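Local coordinates for protein C2 toxin component I (Clostridium botulinum, PDB 2J3Z) that transfers ADP-ribose, probably from NAD, to actin in target cells, as the enzymatic component of the binary C2 toxin, at residues L61-T66 / T407-R412; Y298-G303 / S353-F358; I364-L369 / V420-G425. The protein carries 1 engineered substitution. All coordinates share one frame; numbering follows the deposited sequence.

Interaction 1 (L61-T66 / T407-R412); sequences LFSSLT and TSIINR
Ser408 and Ser63 meet across this contact as a pair of hydroxyls used in opposite senses. Ser408 OG gives its proton to Phe62 O at 2.6 Å, arriving at a C=O...O angle of 144° and tilted modestly from the carbonyl plane; a torsion that swings OG away from its own backbone N (chi1 -165°) and beside the carbonyl carbon brings it there. Ser63 OG receives instead: Ile409 N donates to it at 3.1 Å, nearly straight at 165°. With OG beside the backbone N of Ser63, the same oxygen is also hydrogen-bonded to Asp59 O, and the two bonds together fix its rotation. The branch point of Ile409 lies next to this hydroxyl, CB to Ser63 OG 3.7 Å, while the rest of the isoleucine runs off toward Met71 of helix 65-73. Phe62 likewise turns its ring away, to meet Phe144 edge-to-face.

Beyond Ser63 the two backbones part and water takes over. One water accepts from Ser64 N and donates to Ile409 O, the latter at 2.6 Å. A second lies 2.7 Å from Ser64 OG and donates to Ile410 O. Ser64 is the N-cap of helix 65-73, its OG holding Ala67 N, so this water ties the capping hydroxyl to the strand.

The contact thus joins a loop and helix start of the N-terminal half to a strand of the C-terminal half. Serine hydroxyls and bridging waters serve main-chain N and O atoms on both segments, so hydroxyls and water, not direct backbone pairing, hold the loop to the strand.

Interaction 2 (Y298-G303 / S353-F358); sequences YRRVDG and STPSSF. With SO4 (sulfate ion), chain O; SO4 (sulfate ion), chain M.
Ser353 sits over one face of the Tyr298 ring: its CB stands above the middle of the phenol, 3.5 Å from the centroid and 3° off the normal, a CH-pi contact centred on the face, with CA over the ring's inner end. The tyrosine hydroxyl is hydrogen-bonded to Asp220.

Two residues on, Arg300 carries the rest. Its CG takes the place beside the backbone N (chi1 -70°) and the chain then runs extended, which delivers the guanidinium to the loop. Arg300 NE donates to Ser353 O at 2.8 Å, bent at 143°, and Arg300 NH2 donates to Thr354 OG1 at 2.9 Å, with that oxygen clearly tilted from the guanidinium plane. The tilt fits the position of the threonine methyl, for CG2 sits 3.1 Å above one face of the same group. Thr354 OG1 donates to Ser353 OG, itself hydrogen-bonded to Leu61, so a chain of hydrogen bonds runs from the arginine through both side chains.

Arg299 points the other way, fully extended, and its NH1 holds a sulfate oxygen, O1, at 2.8 Å; another sulfate sits on Ser356 N.

Segment 298-303 takes in the end of edge strand 295-301, paired with strand 363-369, while Tyr298 bonds through its backbone to Ser350 of strand 347-350. Segment 353-358, part of the loop between strands 347-350 and 363-369, folds back over the Arg300 side, where NH1 reaches Gln418 of strand 414-426.

Interaction 3 (I364-L369 / V420-G425); sequences IFRLRL and VIDAEG
Arg366 and Asp422 stand side by side on neighbouring parallel strands and form the buried polar heart of this pairing. Arg366 NH1 donates to Asp422 OD1 at 2.8 Å, with the oxygen in the guanidinium plane; the donor is on the syn side of OD1 but 32° out of the carboxylate plane, and the two flat groups are turned 77° against each other. The arginine needs its whole extended chain, CG opposite the backbone N (chi1 176°), to bring its head alongside the carboxylate. There NE pairs with Asp220 and NH2 with Glu218, while Asp422 OD2 goes to Arg402. The buried positive charge is balanced by three carboxylates, which it probably helps to keep ionised. A water donates to both Arg366 O and Asp422 OD1, bridging the backbone of one strand and the carboxylate of the other.

The packing is close along the backbone. Residue by residue, Ile364 to Arg368 face Val420 to Glu424, and five main-chain hydrogen bonds join the strands, from Ile421 N to Ile364 O at 2.6 Å through to Gly425 N to Arg368 O at 3.0 Å. The Phe365 ring meets Ile421 obliquely, Phe365 CD1 to Ile421 CG2 3.7 Å. On the same face Leu367 CD1 rests on Ala423 CB at 4.0 Å. On the other face Ile364 CD1 meets Val420 CG2.

Only the partly exposed side-chain pair Arg368 and Glu424 is looser. Arg368 bends at its third torsion, and its NH2 keeps a long salt bridge of 3.4 Å to Glu424 OE2; Gln139 binds both NH2 and OE2 as their stronger partner. Glu218 takes Arg368 NE as well as Arg366 NH2.

Strands 363-369 and 414-426 are parallel neighbours within a mixed five-stranded sheet, linked through a helix-free connection, in keeping with the beta core of the ADP-ribosyltransferase fold.

How the interactions relate
All three interactions reach the same five-stranded sheet. Interaction 2 lies on edge strand 295-301, interaction 3 on the two strands next inward; their centres are about 12 Å apart, and Arg299 O lies 3.1 Å from Phe365 N in a probable backbone hydrogen bond. Interaction 1, centred about 11 Å from interaction 2, packs against it where Phe62 O lies 2.9 Å from Arg300 NH2. It touches interaction 3 through Phe62, whose CD1 packs 3.8 Å from Val420 CG2, although those centres are about 19 Å apart. Two sulfates and a glycerol, probably from crystallisation, are bound at separate points of interaction 2, one sulfate at Arg299 and the other at Ser356.

Interaction 1 (L61-T66 / T407-R412)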
ATOM      1  N   LEU A  61      -8.144   0.380   5.567  1.00 25.64           N
ATOM      2  CA  LEU A  61      -6.742   0.378   5.968  1.00 24.81           C
ATOM      3  C   LEU A  61      -6.238   1.796   6.190  1.00 24.97           C
ATOM      4  O   LEU A  61      -5.227   2.001   6.870  1.00 25.21           O
ATOM      5  CB  LEU A  61      -5.861  -0.351   4.936  1.00 24.12           C
ATOM      6  CG  LEU A  61      -6.198  -1.794   4.444  1.00 23.47           C
ATOM      7  CD1 LEU A  61      -5.131  -2.217   3.448  1.00 22.90           C
ATOM      8  CD2 LEU A  61      -6.315  -2.817   5.570  1.00 23.43           C
ATOM      9  N   PHE A  62      -6.947   2.772   5.621  1.00 25.04           N
ATOM     10  CA  PHE A  62      -6.599   4.186   5.751  1.00 24.87           C
ATOM     11  C   PHE A  62      -7.757   5.020   6.305  1.00 25.52           C
ATOM     12  O   PHE A  62      -8.000   6.153   5.904  1.00 26.21           O
ATOM     13  CB  PHE A  62      -6.037   4.697   4.417  1.00 24.90           C
ATOM     14  CG  PHE A  62      -4.984   3.786   3.826  1.00 24.03           C
ATOM     15  CD1 PHE A  62      -5.325   2.833   2.846  1.00 23.67           C
ATOM     16  CD2 PHE A  62      -3.663   3.855   4.261  1.00 23.96           C
ATOM     17  CE1 PHE A  62      -4.359   1.981   2.292  1.00 23.59           C
ATOM     18  CE2 PHE A  62      -2.673   3.021   3.698  1.00 24.04           C
ATOM     19  CZ  PHE A  62      -3.022   2.079   2.716  1.00 23.74           C
ATOM     20  N   SER A  63      -8.457   4.408   7.258  1.00 25.41           N
ATOM     21  CA  SER A  63      -9.394   5.064   8.143  1.00 26.27           C
ATOM     22  C   SER A  63      -8.870   4.874   9.563  1.00 26.46           C
ATOM     23  O   SER A  63      -8.291   3.826   9.830  1.00 26.10           O
ATOM     24  CB  SER A  63     -10.756   4.409   7.989  1.00 25.78           C
ATOM     25  OG  SER A  63     -11.088   4.451   6.621  1.00 25.64           O
ATOM     26  N   SER A  64      -9.065   5.851  10.457  1.00 26.93           N
ATOM     27  CA  SER A  64      -8.681   5.699  11.872  1.00 27.67           C
ATOM     28  C   SER A  64      -9.334   4.480  12.543  1.00 28.56           C
ATOM     29  O   SER A  64     -10.419   4.008  12.142  1.00 28.87           O
ATOM     30  CB  SER A  64      -9.034   6.951  12.702  1.00 29.22           C
ATOM     31  OG  SER A  64     -10.445   7.109  12.870  1.00 27.98           O
ATOM     32  N   LEU A  65      -8.651   3.982  13.564  1.00 28.28           N
ATOM     33  CA  LEU A  65      -9.146   2.939  14.423  1.00 28.76           C
ATOM     34  C   LEU A  65     -10.508   3.285  15.051  1.00 29.55           C
ATOM     35  O   LEU A  65     -11.305   2.392  15.300  1.00 29.88           O
ATOM     36  CB  LEU A  65      -8.106   2.668  15.498  1.00 29.05           C
ATOM     37  CG  LEU A  65      -7.108   1.506  15.326  1.00 30.22           C
ATOM     38  CD1 LEU A  65      -7.058   0.876  13.943  1.00 30.02           C
ATOM     39  CD2 LEU A  65      -5.748   1.949  15.762  1.00 30.30           C
ATOM     40  N   THR A  66     -10.743   4.581  15.275  1.00 30.00           N
ATOM     41  CA  THR A  66     -12.008   5.136  15.772  1.00 31.31           C
ATOM     42  C   THR A  66     -13.153   4.946  14.767  1.00 31.18           C
ATOM     43  O   THR A  66     -14.250   4.537  15.126  1.00 31.57           O
ATOM     44  CB  THR A  66     -11.793   6.651  16.144  1.00 32.29           C
ATOM     45  OG1 THR A  66     -10.872   6.719  17.233  1.00 32.09           O
ATOM     46  CG2 THR A  66     -13.093   7.353  16.575  1.00 32.63           C
ATOM     47  N   THR A 407     -11.378   6.203  -0.642  1.00 29.24           N
ATOM     48  CA  THR A 407     -12.493   6.852   0.025  1.00 30.69           C
ATOM     49  C   THR A 407     -12.356   6.551   1.515  1.00 30.02           C
ATOM     50  O   THR A 407     -12.921   5.573   1.986  1.00 30.57           O
ATOM     51  CB  THR A 407     -13.811   6.366  -0.561  1.00 32.02           C
ATOM     52  OG1 THR A 407     -13.756   6.567  -1.972  1.00 32.91           O
ATOM     53  CG2 THR A 407     -15.004   7.123   0.014  1.00 34.26           C
ATOM     54  N   SER A 408     -11.576   7.382   2.229  1.00 28.78           N
ATOM     55  CA  SER A 408     -11.378   7.238   3.683  1.00 27.82           C
ATOM     56  C   SER A 408     -12.669   7.476   4.456  1.00 29.06           C
ATOM     57  O   SER A 408     -13.478   8.336   4.091  1.00 30.29           O
ATOM     58  CB  SER A 408     -10.323   8.208   4.202  1.00 27.04           C
ATOM     59  OG  SER A 408      -9.864   7.871   5.514  1.00 26.09           O
ATOM     60  N   ILE A 409     -12.846   6.718   5.526  1.00 28.92           N
ATOM     61  CA  ILE A 409     -14.006   6.881   6.416  1.00 31.09           C
ATOM     62  C   ILE A 409     -13.568   7.648   7.658  1.00 31.42           C
ATOM     63  O   ILE A 409     -12.609   7.249   8.323  1.00 30.41           O
ATOM     64  CB  ILE A 409     -14.651   5.543   6.811  1.00 31.95           C
ATOM     65  CG1 ILE A 409     -14.924   4.724   5.531  1.00 32.53           C
ATOM     66  CG2 ILE A 409     -15.892   5.773   7.817  1.00 32.90           C
ATOM     67  CD1 ILE A 409     -16.336   4.253   5.309  1.00 35.86           C
ATOM     68  N   ILE A 410     -14.268   8.749   7.940  1.00 32.84           N
ATOM     69  CA  ILE A 410     -13.874   9.676   9.002  1.00 33.31           C
ATOM     70  C   ILE A 410     -14.704   9.431  10.262  1.00 34.82           C
ATOM     71  O   ILE A 410     -14.162   9.357  11.366  1.00 33.93           O
ATOM     72  CB  ILE A 410     -13.943  11.150   8.510  1.00 34.11           C
ATOM     73  CG1 ILE A 410     -12.985  11.354   7.323  1.00 33.14           C
ATOM     74  CG2 ILE A 410     -13.592  12.145   9.619  1.00 34.47           C
ATOM     75  CD1 ILE A 410     -13.378  12.554   6.473  1.00 35.65           C
ATOM     76  N   ASN A 411     -16.014   9.289  10.084  1.00 37.19           N
ATOM     77  CA  ASN A 411     -16.924   8.993  11.192  1.00 39.78           C
ATOM     78  C   ASN A 411     -18.225   8.443  10.635  1.00 41.40           C
ATOM     79  O   ASN A 411     -18.288   8.152   9.460  1.00 40.73           O
ATOM     80  CB  ASN A 411     -17.113  10.219  12.112  1.00 41.08           C
ATOM     81  CG  ASN A 411     -18.119  11.241  11.570  1.00 44.54           C
ATOM     82  OD1 ASN A 411     -18.575  11.145  10.435  1.00 47.46           O
ATOM     83  ND2 ASN A 411     -18.465  12.225  12.395  1.00 45.02           N
ATOM     84  N   ARG A 412     -19.249   8.308  11.468  1.00 44.51           N
ATOM     85  CA  ARG A 412     -20.528   7.696  11.071  1.00 47.23           C
ATOM     86  C   ARG A 412     -21.107   8.333   9.802  1.00 47.94           C
ATOM     87  O   ARG A 412     -21.580   7.636   8.927  1.00 48.18           O
ATOM     88  CB  ARG A 412     -21.534   7.725  12.249  1.00 49.62           C
ATOM     89  CG  ARG A 412     -22.914   7.126  11.947  1.00 52.87           C
ATOM     90  CD  ARG A 412     -23.734   6.647  13.184  1.00 56.47           C
ATOM     91  NE  ARG A 412     -24.125   7.681  14.155  1.00 60.97           N
ATOM     92  CZ  ARG A 412     -23.496   7.926  15.316  1.00 61.35           C
ATOM     93  NH1 ARG A 412     -23.946   8.890  16.128  1.00 63.25           N
ATOM     94  NH2 ARG A 412     -22.434   7.202  15.688  1.00 58.10           N
TER
HETATM   95  O   HOH W   1     -10.338   8.248   9.252  1.00 18.26           O
HETATM   96  O   HOH W   2     -11.409   9.193  11.533  1.00 23.91           O

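Interaction 2 (Y298-G303 / S353-F358)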
ATOM      1  N   TYR A 298       4.029   5.913   7.950  1.00 23.14           N
ATOM      2  CA  TYR A 298       3.038   6.815   7.371  1.00 22.85           C
ATOM      3  C   TYR A 298       3.203   8.252   7.833  1.00 23.03           C
ATOM      4  O   TYR A 298       3.526   8.512   9.007  1.00 23.72           O
ATOM      5  CB  TYR A 298       1.642   6.323   7.779  1.00 22.63           C
ATOM      6  CG  TYR A 298       1.274   5.030   7.104  1.00 22.59           C
ATOM      7  CD1 TYR A 298       1.507   3.797   7.711  1.00 22.64           C
ATOM      8  CD2 TYR A 298       0.707   5.043   5.834  1.00 22.29           C
ATOM      9  CE1 TYR A 298       1.169   2.605   7.054  1.00 23.13           C
ATOM     10  CE2 TYR A 298       0.350   3.883   5.191  1.00 22.60           C
ATOM     11  CZ  TYR A 298       0.578   2.665   5.780  1.00 23.21           C
ATOM     12  OH  TYR A 298       0.203   1.525   5.073  1.00 22.80           O
ATOM     13  N   ARG A 299       2.934   9.168   6.912  1.00 22.48           N
ATOM     14  CA  ARG A 299       2.921  10.591   7.208  1.00 23.21           C
ATOM     15  C   ARG A 299       1.754  11.221   6.467  1.00 23.63           C
ATOM     16  O   ARG A 299       1.787  11.354   5.249  1.00 24.53           O
ATOM     17  CB  ARG A 299       4.238  11.252   6.761  1.00 23.20           C
ATOM     18  CG  ARG A 299       4.358  12.697   7.110  1.00 23.07           C
ATOM     19  CD  ARG A 299       5.787  13.254   6.813  1.00 23.93           C
ATOM     20  NE  ARG A 299       5.743  14.720   6.830  1.00 27.14           N
ATOM     21  CZ  ARG A 299       5.712  15.481   7.922  1.00 26.24           C
ATOM     22  NH1 ARG A 299       5.641  16.799   7.797  1.00 26.35           N
ATOM     23  NH2 ARG A 299       5.744  14.932   9.128  1.00 25.51           N
ATOM     24  N   ARG A 300       0.718  11.602   7.197  1.00 23.89           N
ATOM     25  CA  ARG A 300      -0.396  12.320   6.595  1.00 24.12           C
ATOM     26  C   ARG A 300      -0.068  13.815   6.581  1.00 24.64           C
ATOM     27  O   ARG A 300       0.384  14.378   7.602  1.00 24.96           O
ATOM     28  CB  ARG A 300      -1.701  12.031   7.360  1.00 24.61           C
ATOM     29  CG  ARG A 300      -2.246  10.596   7.187  1.00 23.81           C
ATOM     30  CD  ARG A 300      -3.577  10.396   7.900  1.00 25.37           C
ATOM     31  NE  ARG A 300      -4.260   9.183   7.422  1.00 25.99           N
ATOM     32  CZ  ARG A 300      -5.255   9.167   6.524  1.00 25.50           C
ATOM     33  NH1 ARG A 300      -5.734  10.301   6.007  1.00 23.42           N
ATOM     34  NH2 ARG A 300      -5.786   8.000   6.148  1.00 26.35           N
ATOM     35  N   VAL A 301      -0.300  14.449   5.429  1.00 25.04           N
ATOM     36  CA  VAL A 301      -0.076  15.892   5.232  1.00 25.46           C
ATOM     37  C   VAL A 301      -1.239  16.518   4.457  1.00 26.63           C
ATOM     38  O   VAL A 301      -2.104  15.801   3.932  1.00 26.40           O
ATOM     39  CB  VAL A 301       1.300  16.218   4.497  1.00 25.21           C
ATOM     40  CG1 VAL A 301       2.492  15.633   5.229  1.00 23.73           C
ATOM     41  CG2 VAL A 301       1.292  15.772   3.005  1.00 24.26           C
ATOM     42  N   ASP A 302      -1.252  17.851   4.366  1.00 27.87           N
ATOM     43  CA  ASP A 302      -2.256  18.541   3.538  1.00 29.73           C
ATOM     44  C   ASP A 302      -1.717  18.952   2.147  1.00 29.70           C
ATOM     45  O   ASP A 302      -0.700  18.410   1.697  1.00 29.38           O
ATOM     46  CB  ASP A 302      -2.898  19.703   4.315  1.00 31.43           C
ATOM     47  CG  ASP A 302      -1.926  20.840   4.617  1.00 33.16           C
ATOM     48  OD1 ASP A 302      -0.743  20.839   4.173  1.00 33.68           O
ATOM     49  OD2 ASP A 302      -2.380  21.770   5.314  1.00 36.79           O
ATOM     50  N   GLY A 303      -2.381  19.875   1.464  1.00 30.82           N
ATOM     51  CA  GLY A 303      -1.993  20.230   0.098  1.00 31.67           C
ATOM     52  C   GLY A 303      -0.631  20.889  -0.066  1.00 32.15           C
ATOM     53  O   GLY A 303       0.004  20.781  -1.111  1.00 32.39           O
ATOM     54  N   SER A 353      -1.256   4.366  10.009  1.00 24.91           N
ATOM     55  CA  SER A 353      -1.596   5.071   8.769  1.00 24.26           C
ATOM     56  C   SER A 353      -2.490   6.298   9.004  1.00 25.43           C
ATOM     57  O   SER A 353      -2.362   7.292   8.288  1.00 26.36           O
ATOM     58  CB  SER A 353      -2.303   4.124   7.784  1.00 24.05           C
ATOM     59  OG  SER A 353      -3.630   3.825   8.230  1.00 22.56           O
ATOM     60  N   THR A 354      -3.377   6.218  10.002  1.00 25.48           N
ATOM     61  CA  THR A 354      -4.417   7.221  10.220  1.00 25.97           C
ATOM     62  C   THR A 354      -4.656   7.632  11.687  1.00 26.30           C
ATOM     63  O   THR A 354      -5.757   7.380  12.202  1.00 27.25           O
ATOM     64  CB  THR A 354      -5.777   6.735   9.597  1.00 26.64           C
ATOM     65  OG1 THR A 354      -5.504   6.098   8.340  1.00 26.75           O
ATOM     66  CG2 THR A 354      -6.775   7.907   9.381  1.00 25.49           C
ATOM     67  N   PRO A 355      -3.669   8.319  12.337  1.00 25.86           N
ATOM     68  CA  PRO A 355      -3.971   8.837  13.687  1.00 27.13           C
ATOM     69  C   PRO A 355      -5.197   9.730  13.547  1.00 28.32           C
ATOM     70  O   PRO A 355      -5.258  10.530  12.587  1.00 28.79           O
ATOM     71  CB  PRO A 355      -2.738   9.658  14.073  1.00 26.94           C
ATOM     72  CG  PRO A 355      -1.652   9.293  13.032  1.00 25.19           C
ATOM     73  CD  PRO A 355      -2.315   8.706  11.856  1.00 24.74           C
ATOM     74  N   SER A 356      -6.171   9.575  14.438  1.00 28.47           N
ATOM     75  CA  SER A 356      -7.473  10.218  14.239  1.00 30.13           C
ATOM     76  C   SER A 356      -7.460  11.757  14.178  1.00 30.71           C
ATOM     77  O   SER A 356      -8.261  12.346  13.452  1.00 31.34           O
ATOM     78  CB  SER A 356      -8.495   9.743  15.273  1.00 31.34           C
ATOM     79  OG  SER A 356      -8.042  10.041  16.574  1.00 31.56           O
ATOM     80  N   SER A 357      -6.589  12.391  14.957  1.00 30.48           N
ATOM     81  CA  SER A 357      -6.327  13.834  14.849  1.00 31.41           C
ATOM     82  C   SER A 357      -5.937  14.300  13.413  1.00 30.04           C
ATOM     83  O   SER A 357      -6.033  15.501  13.116  1.00 30.45           O
ATOM     84  CB  SER A 357      -5.213  14.248  15.834  1.00 31.27           C
ATOM     85  OG  SER A 357      -5.661  14.066  17.163  1.00 33.43           O
ATOM     86  N   PHE A 358      -5.513  13.366  12.557  1.00 27.65           N
ATOM     87  CA  PHE A 358      -5.143  13.688  11.177  1.00 27.72           C
ATOM     88  C   PHE A 358      -6.070  13.090  10.150  1.00 27.79           C
ATOM     89  O   PHE A 358      -5.702  12.980   8.976  1.00 27.07           O
ATOM     90  CB  PHE A 358      -3.652  13.353  10.886  1.00 26.74           C
ATOM     91  CG  PHE A 358      -2.728  13.939  11.924  1.00 28.74           C
ATOM     92  CD1 PHE A 358      -2.123  13.133  12.881  1.00 30.19           C
ATOM     93  CD2 PHE A 358      -2.551  15.321  12.013  1.00 31.43           C
ATOM     94  CE1 PHE A 358      -1.316  13.701  13.896  1.00 32.22           C
ATOM     95  CE2 PHE A 358      -1.745  15.897  13.009  1.00 32.49           C
ATOM     96  CZ  PHE A 358      -1.140  15.089  13.951  1.00 32.30           C
TER
HETATM   97  S   SO4 O1440      -5.894   6.632  16.934  1.00 62.39           S
HETATM   98  O1  SO4 O1440      -5.314   7.979  17.005  1.00 59.47           O
HETATM   99  O2  SO4 O1440      -7.218   6.628  17.572  1.00 59.07           O
HETATM  100  O3  SO4 O1440      -6.022   6.126  15.541  1.00 62.23           O
HETATM  101  O4  SO4 O1440      -4.980   5.708  17.621  1.00 60.91           O
HETATM  102  S   SO4 M1438       5.135  18.927  10.783  1.00 76.29           S
HETATM  103  O1  SO4 M1438       5.772  19.020   9.472  1.00 75.09           O
HETATM  104  O2  SO4 M1438       3.745  18.462  10.682  1.00 76.76           O
HETATM  105  O3  SO4 M1438       5.879  17.948  11.593  1.00 76.45           O
HETATM  106  O4  SO4 M1438       5.105  20.253  11.404  1.00 75.17           O

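Interaction 3 (I364-L369 / V420-G425)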
ATOM      1  N   ILE A 364      -1.562  10.904   1.939  1.00 22.90           N
ATOM      2  CA  ILE A 364      -1.106   9.902   2.858  1.00 21.87           C
ATOM      3  C   ILE A 364       0.115   9.323   2.236  1.00 21.94           C
ATOM      4  O   ILE A 364      -0.006   8.496   1.341  1.00 22.15           O
ATOM      5  CB  ILE A 364      -2.159   8.755   3.023  1.00 22.13           C
ATOM      6  CG1 ILE A 364      -3.535   9.296   3.433  1.00 22.55           C
ATOM      7  CG2 ILE A 364      -1.676   7.706   4.034  1.00 21.74           C
ATOM      8  CD1 ILE A 364      -4.725   8.362   3.059  1.00 22.11           C
ATOM      9  N   PHE A 365       1.290   9.786   2.674  1.00 21.97           N
ATOM     10  CA  PHE A 365       2.549   9.194   2.260  1.00 22.26           C
ATOM     11  C   PHE A 365       2.719   7.797   2.899  1.00 22.42           C
ATOM     12  O   PHE A 365       2.683   7.649   4.135  1.00 22.87           O
ATOM     13  CB  PHE A 365       3.711  10.058   2.715  1.00 22.43           C
ATOM     14  CG  PHE A 365       3.960  11.271   1.866  1.00 23.57           C
ATOM     15  CD1 PHE A 365       4.361  11.143   0.531  1.00 23.21           C
ATOM     16  CD2 PHE A 365       3.839  12.548   2.417  1.00 24.15           C
ATOM     17  CE1 PHE A 365       4.624  12.275  -0.246  1.00 24.82           C
ATOM     18  CE2 PHE A 365       4.087  13.688   1.637  1.00 24.24           C
ATOM     19  CZ  PHE A 365       4.486  13.545   0.311  1.00 24.77           C
ATOM     20  N   ARG A 366       2.895   6.792   2.058  1.00 22.16           N
ATOM     21  CA  ARG A 366       3.178   5.443   2.506  1.00 22.47           C
ATOM     22  C   ARG A 366       4.636   5.210   2.110  1.00 23.19           C
ATOM     23  O   ARG A 366       4.964   4.976   0.929  1.00 23.09           O
ATOM     24  CB  ARG A 366       2.215   4.443   1.872  1.00 21.87           C
ATOM     25  CG  ARG A 366       2.477   2.990   2.192  1.00 23.04           C
ATOM     26  CD  ARG A 366       1.313   2.072   1.690  1.00 23.26           C
ATOM     27  NE  ARG A 366       1.599   0.670   1.951  1.00 23.42           N
ATOM     28  CZ  ARG A 366       2.207  -0.160   1.095  1.00 26.09           C
ATOM     29  NH1 ARG A 366       2.582   0.273  -0.110  1.00 26.00           N
ATOM     30  NH2 ARG A 366       2.444  -1.437   1.437  1.00 24.00           N
ATOM     31  N   LEU A 367       5.490   5.275   3.138  1.00 23.54           N
ATOM     32  CA  LEU A 367       6.932   5.439   2.985  1.00 24.73           C
ATOM     33  C   LEU A 367       7.659   4.159   3.227  1.00 24.84           C
ATOM     34  O   LEU A 367       7.534   3.567   4.284  1.00 24.90           O
ATOM     35  CB  LEU A 367       7.446   6.467   3.998  1.00 24.71           C
ATOM     36  CG  LEU A 367       7.561   7.972   3.716  1.00 26.71           C
ATOM     37  CD1 LEU A 367       6.975   8.495   2.386  1.00 28.25           C
ATOM     38  CD2 LEU A 367       7.000   8.721   4.887  1.00 27.18           C
ATOM     39  N   ARG A 368       8.436   3.750   2.237  1.00 25.39           N
ATOM     40  CA  ARG A 368       9.294   2.608   2.379  1.00 26.38           C
ATOM     41  C   ARG A 368      10.584   3.119   2.983  1.00 27.04           C
ATOM     42  O   ARG A 368      11.355   3.834   2.323  1.00 26.87           O
ATOM     43  CB  ARG A 368       9.570   1.923   1.027  1.00 26.70           C
ATOM     44  CG  ARG A 368      10.321   0.588   1.194  1.00 28.69           C
ATOM     45  CD  ARG A 368      10.637  -0.171  -0.106  1.00 29.56           C
ATOM     46  NE  ARG A 368       9.431  -0.435  -0.891  1.00 32.96           N
ATOM     47  CZ  ARG A 368       9.291  -0.153  -2.194  1.00 35.18           C
ATOM     48  NH1 ARG A 368       8.147  -0.428  -2.835  1.00 33.76           N
ATOM     49  NH2 ARG A 368      10.298   0.391  -2.873  1.00 36.12           N
ATOM     50  N   LEU A 369      10.813   2.755   4.241  1.00 27.50           N
ATOM     51  CA  LEU A 369      12.077   3.087   4.862  1.00 28.31           C
ATOM     52  C   LEU A 369      12.987   1.896   4.692  1.00 29.41           C
ATOM     53  O   LEU A 369      12.644   0.809   5.135  1.00 29.86           O
ATOM     54  CB  LEU A 369      11.872   3.406   6.343  1.00 27.87           C
ATOM     55  CG  LEU A 369      10.718   4.353   6.654  1.00 27.71           C
ATOM     56  CD1 LEU A 369      10.449   4.420   8.179  1.00 25.99           C
ATOM     57  CD2 LEU A 369      10.857   5.760   5.989  1.00 25.31           C
ATOM     58  N   VAL A 420      -3.474   7.650  -1.376  1.00 23.78           N
ATOM     59  CA  VAL A 420      -2.348   6.925  -0.785  1.00 22.66           C
ATOM     60  C   VAL A 420      -1.131   7.105  -1.707  1.00 22.54           C
ATOM     61  O   VAL A 420      -1.108   6.650  -2.859  1.00 23.24           O
ATOM     62  CB  VAL A 420      -2.665   5.443  -0.499  1.00 22.43           C
ATOM     63  CG1 VAL A 420      -1.443   4.730   0.115  1.00 20.51           C
ATOM     64  CG2 VAL A 420      -3.892   5.325   0.426  1.00 21.94           C
ATOM     65  N   ILE A 421      -0.126   7.788  -1.190  1.00 22.64           N
ATOM     66  CA  ILE A 421       1.043   8.156  -1.993  1.00 23.18           C
ATOM     67  C   ILE A 421       2.198   7.257  -1.597  1.00 23.62           C
ATOM     68  O   ILE A 421       2.842   7.457  -0.559  1.00 23.82           O
ATOM     69  CB  ILE A 421       1.397   9.640  -1.796  1.00 23.23           C
ATOM     70  CG1 ILE A 421       0.198  10.510  -2.151  1.00 23.28           C
ATOM     71  CG2 ILE A 421       2.617  10.040  -2.597  1.00 22.70           C
ATOM     72  CD1 ILE A 421       0.412  12.006  -1.813  1.00 24.57           C
ATOM     73  N   ASP A 422       2.446   6.249  -2.431  1.00 24.35           N
ATOM     74  CA  ASP A 422       3.576   5.366  -2.261  1.00 24.55           C
ATOM     75  C   ASP A 422       4.887   6.034  -2.640  1.00 25.20           C
ATOM     76  O   ASP A 422       5.082   6.436  -3.795  1.00 26.04           O
ATOM     77  CB  ASP A 422       3.380   4.099  -3.093  1.00 25.12           C
ATOM     78  CG  ASP A 422       2.479   3.103  -2.401  1.00 25.70           C
ATOM     79  OD1 ASP A 422       2.734   2.840  -1.207  1.00 26.80           O
ATOM     80  OD2 ASP A 422       1.533   2.585  -3.038  1.00 25.30           O
ATOM     81  N   ALA A 423       5.789   6.136  -1.658  1.00 24.94           N
ATOM     82  CA  ALA A 423       7.115   6.673  -1.898  1.00 25.74           C
ATOM     83  C   ALA A 423       8.153   5.909  -1.094  1.00 25.96           C
ATOM     84  O   ALA A 423       7.846   5.325  -0.034  1.00 25.14           O
ATOM     85  CB  ALA A 423       7.182   8.207  -1.560  1.00 25.44           C
ATOM     86  N   GLU A 424       9.361   5.930  -1.646  1.00 26.41           N
ATOM     87  CA  GLU A 424      10.581   5.512  -0.988  1.00 27.78           C
ATOM     88  C   GLU A 424      11.290   6.671  -0.299  1.00 27.69           C
ATOM     89  O   GLU A 424      11.544   7.710  -0.925  1.00 27.63           O
ATOM     90  CB  GLU A 424      11.548   4.995  -2.029  1.00 28.78           C
ATOM     91  CG  GLU A 424      11.121   3.705  -2.688  1.00 31.15           C
ATOM     92  CD  GLU A 424      12.202   3.192  -3.612  1.00 35.14           C
ATOM     93  OE1 GLU A 424      13.404   3.174  -3.231  1.00 36.36           O
ATOM     94  OE2 GLU A 424      11.833   2.821  -4.730  1.00 38.17           O
ATOM     95  N   GLY A 425      11.615   6.484   0.980  1.00 27.79           N
ATOM     96  CA  GLY A 425      12.459   7.414   1.708  1.00 28.20           C
ATOM     97  C   GLY A 425      13.863   7.281   1.172  1.00 30.24           C
ATOM     98  O   GLY A 425      14.408   6.186   1.186  1.00 30.69           O
TER
HETATM   99  O   HOH W   3       5.488   2.621  -0.321  1.00 17.51           O